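Local coordinates for protein methanogen homoaconitase large subunit (Methanocaldococcus jannaschii, PDB 4KP2) that is the large, probably [4Fe-4S]-binding subunit of a hydro-lyase that reversibly converts (R)-homocitrate through cis-homoaconitate to homoisocitrate on the way to 2-oxosuberate, at residues Cys197-Arg202 and Lys282-Asp287. Residues are numbered along the deposited sequence; the frame is centred on the assembly and turned at random.
Sequences CKEIGR and KEIEID
Helix-on-sheet packing joins the C-terminal end of helix 189-200 to strand 282-286, which runs parallel to strand 167-180 in a mixed sheet of this aconitase-family subunit. Glu199 carries the contact with its methylenes: its CG touches the CD1 methyls of both Ile284 and Ile286, each at 3.8 Å, and its CB lies 3.9 Å from Ile286 CD1. The Glu199 side chain lies nearly perpendicular to that of Ile284 but runs antiparallel alongside that of Ile286. The bond to CB of Ile286 does not point at the helix; chi1 and chi2, both -61°, together swing its CD1 end over to Glu199.

Glutamate suits this partly open seam because its aliphatic stem can lie on the isoleucines while the chain, bent at its second torsion, carries the carboxylate on to OE1's salt bridge with Arg195, one turn earlier in the helix. Ile284 and Ile286, two residues apart, supply the branched apolar surface; their backbones bond to strand 167-180, and Ile284 also packs on Val178 there. Ile200 turns to Val178 and Met235, widening the apolar layer. Gly201 is the first residue to leave helical backbone angles, with positive phi (110°); a beta carbon there would press on the carbonyl O of Ile200, so glycine fits.

No hydrogen bond or salt bridge spans the two segments, so their direct contact is non-directional and depends on shape. Glu199 OE1 lies 5.9 Å from Asp287 OD1, a like charge whose repulsion the Arg195 pairing probably offsets.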
loop_
_atom_site.group_PDB
_atom_site.type_symbol
_atom_site.label_atom_id
_atom_site.label_comp_id
_atom_site.label_asym_id
_atom_site.label_seq_id
_atom_site.Cartn_x
_atom_site.Cartn_y
_atom_site.Cartn_z
ATOM N N CYS A 197 11.993 19.252 -21.999
ATOM C CA CYS A 197 11.253 20.239 -21.219
ATOM C C CYS A 197 12.045 21.520 -20.950
ATOM O O CYS A 197 11.481 22.514 -20.493
ATOM C CB CYS A 197 10.769 19.629 -19.899
ATOM S SG CYS A 197 9.613 18.245 -20.071
ATOM N N LYS A 198 13.345 21.500 -21.230
ATOM C CA LYS A 198 14.187 22.670 -20.992
ATOM C C LYS A 198 14.300 23.537 -22.232
ATOM O O LYS A 198 14.146 24.757 -22.164
ATOM C CB LYS A 198 15.587 22.257 -20.544
ATOM C CG LYS A 198 15.602 21.281 -19.401
ATOM C CD LYS A 198 14.663 21.706 -18.286
ATOM C CE LYS A 198 13.598 20.644 -18.061
ATOM N NZ LYS A 198 13.470 20.223 -16.639
ATOM N N GLU A 199 14.582 22.896 -23.361
ATOM C CA GLU A 199 14.699 23.595 -24.631
ATOM C C GLU A 199 13.381 24.277 -24.967
ATOM O O GLU A 199 13.357 25.334 -25.595
ATOM C CB GLU A 199 15.079 22.618 -25.745
ATOM C CG GLU A 199 16.249 23.074 -26.603
ATOM C CD GLU A 199 17.582 22.946 -25.890
ATOM O OE1 GLU A 199 17.644 22.226 -24.872
ATOM O OE2 GLU A 199 18.566 23.564 -26.349
ATOM N N ILE A 200 12.285 23.666 -24.530
ATOM C CA ILE A 200 10.953 24.197 -24.779
ATOM C C ILE A 200 10.476 25.084 -23.633
ATOM O O ILE A 200 10.115 26.242 -23.842
ATOM C CB ILE A 200 9.936 23.064 -24.998
ATOM C CG1 ILE A 200 10.326 22.231 -26.220
ATOM C CG2 ILE A 200 8.537 23.631 -25.158
ATOM C CD1 ILE A 200 9.326 21.151 -26.568
ATOM N N GLY A 201 10.479 24.536 -22.423
ATOM C CA GLY A 201 10.022 25.267 -21.255
ATOM C C GLY A 201 8.717 24.712 -20.721
ATOM O O GLY A 201 8.046 23.934 -21.394
ATOM N N ARG A 202 8.354 25.117 -19.508
ATOM C CA ARG A 202 7.128 24.637 -18.878
ATOM C C ARG A 202 5.889 25.297 -19.476
ATOM O O ARG A 202 4.763 24.888 -19.196
ATOM C CB ARG A 202 7.166 24.870 -17.367
ATOM C CG ARG A 202 7.364 26.322 -16.961
ATOM C CD ARG A 202 7.215 26.496 -15.456
ATOM N NE ARG A 202 7.679 27.804 -15.003
ATOM C CZ ARG A 202 8.833 28.012 -14.377
ATOM N NH1 ARG A 202 9.178 29.235 -14.004
ATOM N NH2 ARG A 202 9.643 26.996 -14.117
ATOM N N LYS A 282 7.044 25.564 -35.135
ATOM C CA LYS A 282 8.479 25.613 -34.893
ATOM C C LYS A 282 9.033 24.196 -34.837
ATOM O O LYS A 282 8.319 23.256 -34.494
ATOM C CB LYS A 282 8.800 26.358 -33.595
ATOM C CG LYS A 282 10.259 26.773 -33.483
ATOM C CD LYS A 282 10.620 27.754 -34.588
ATOM C CE LYS A 282 12.119 27.824 -34.814
ATOM N NZ LYS A 282 12.653 26.552 -35.380
ATOM N N GLU A 283 10.304 24.042 -35.189
ATOM C CA GLU A 283 10.943 22.731 -35.154
ATOM C C GLU A 283 12.185 22.769 -34.292
ATOM O O GLU A 283 13.020 23.661 -34.438
ATOM C CB GLU A 283 11.322 22.277 -36.559
ATOM C CG GLU A 283 10.162 22.297 -37.537
ATOM C CD GLU A 283 10.548 21.774 -38.921
ATOM O OE1 GLU A 283 11.585 21.073 -39.034
ATOM O OE2 GLU A 283 9.813 22.065 -39.893
ATOM N N ILE A 284 12.298 21.803 -33.389
ATOM C CA ILE A 284 13.447 21.721 -32.498
ATOM C C ILE A 284 14.128 20.356 -32.613
ATOM O O ILE A 284 13.475 19.337 -32.848
ATOM C CB ILE A 284 13.047 22.031 -31.026
ATOM C CG1 ILE A 284 13.896 23.173 -30.461
ATOM C CG2 ILE A 284 13.143 20.797 -30.138
ATOM C CD1 ILE A 284 15.368 22.852 -30.331
ATOM N N GLU A 285 15.448 20.348 -32.470
ATOM C CA GLU A 285 16.213 19.111 -32.509
ATOM C C GLU A 285 17.071 19.002 -31.256
ATOM O O GLU A 285 17.694 19.975 -30.833
ATOM C CB GLU A 285 17.077 19.050 -33.769
ATOM C CG GLU A 285 17.918 17.790 -33.887
ATOM C CD GLU A 285 18.462 17.583 -35.286
ATOM O OE1 GLU A 285 17.687 17.738 -36.253
ATOM O OE2 GLU A 285 19.665 17.267 -35.417
ATOM N N ILE A 286 17.090 17.816 -30.658
ATOM C CA ILE A 286 17.786 17.609 -29.395
ATOM C C ILE A 286 18.978 16.669 -29.535
ATOM O O ILE A 286 18.838 15.539 -29.998
ATOM C CB ILE A 286 16.838 17.050 -28.318
ATOM C CG1 ILE A 286 15.699 18.033 -28.047
ATOM C CG2 ILE A 286 17.602 16.756 -27.040
ATOM C CD1 ILE A 286 16.162 19.381 -27.541
ATOM N N ASP A 287 20.151 17.150 -29.134
ATOM C CA ASP A 287 21.346 16.319 -29.091
ATOM C C ASP A 287 21.259 15.372 -27.899
ATOM O O ASP A 287 20.764 15.746 -26.836
ATOM C CB ASP A 287 22.601 17.187 -28.987
ATOM C CG ASP A 287 22.543 18.158 -27.821
ATOM O OD1 ASP A 287 21.422 18.542 -27.423
ATOM O OD2 ASP A 287 23.615 18.538 -27.307
#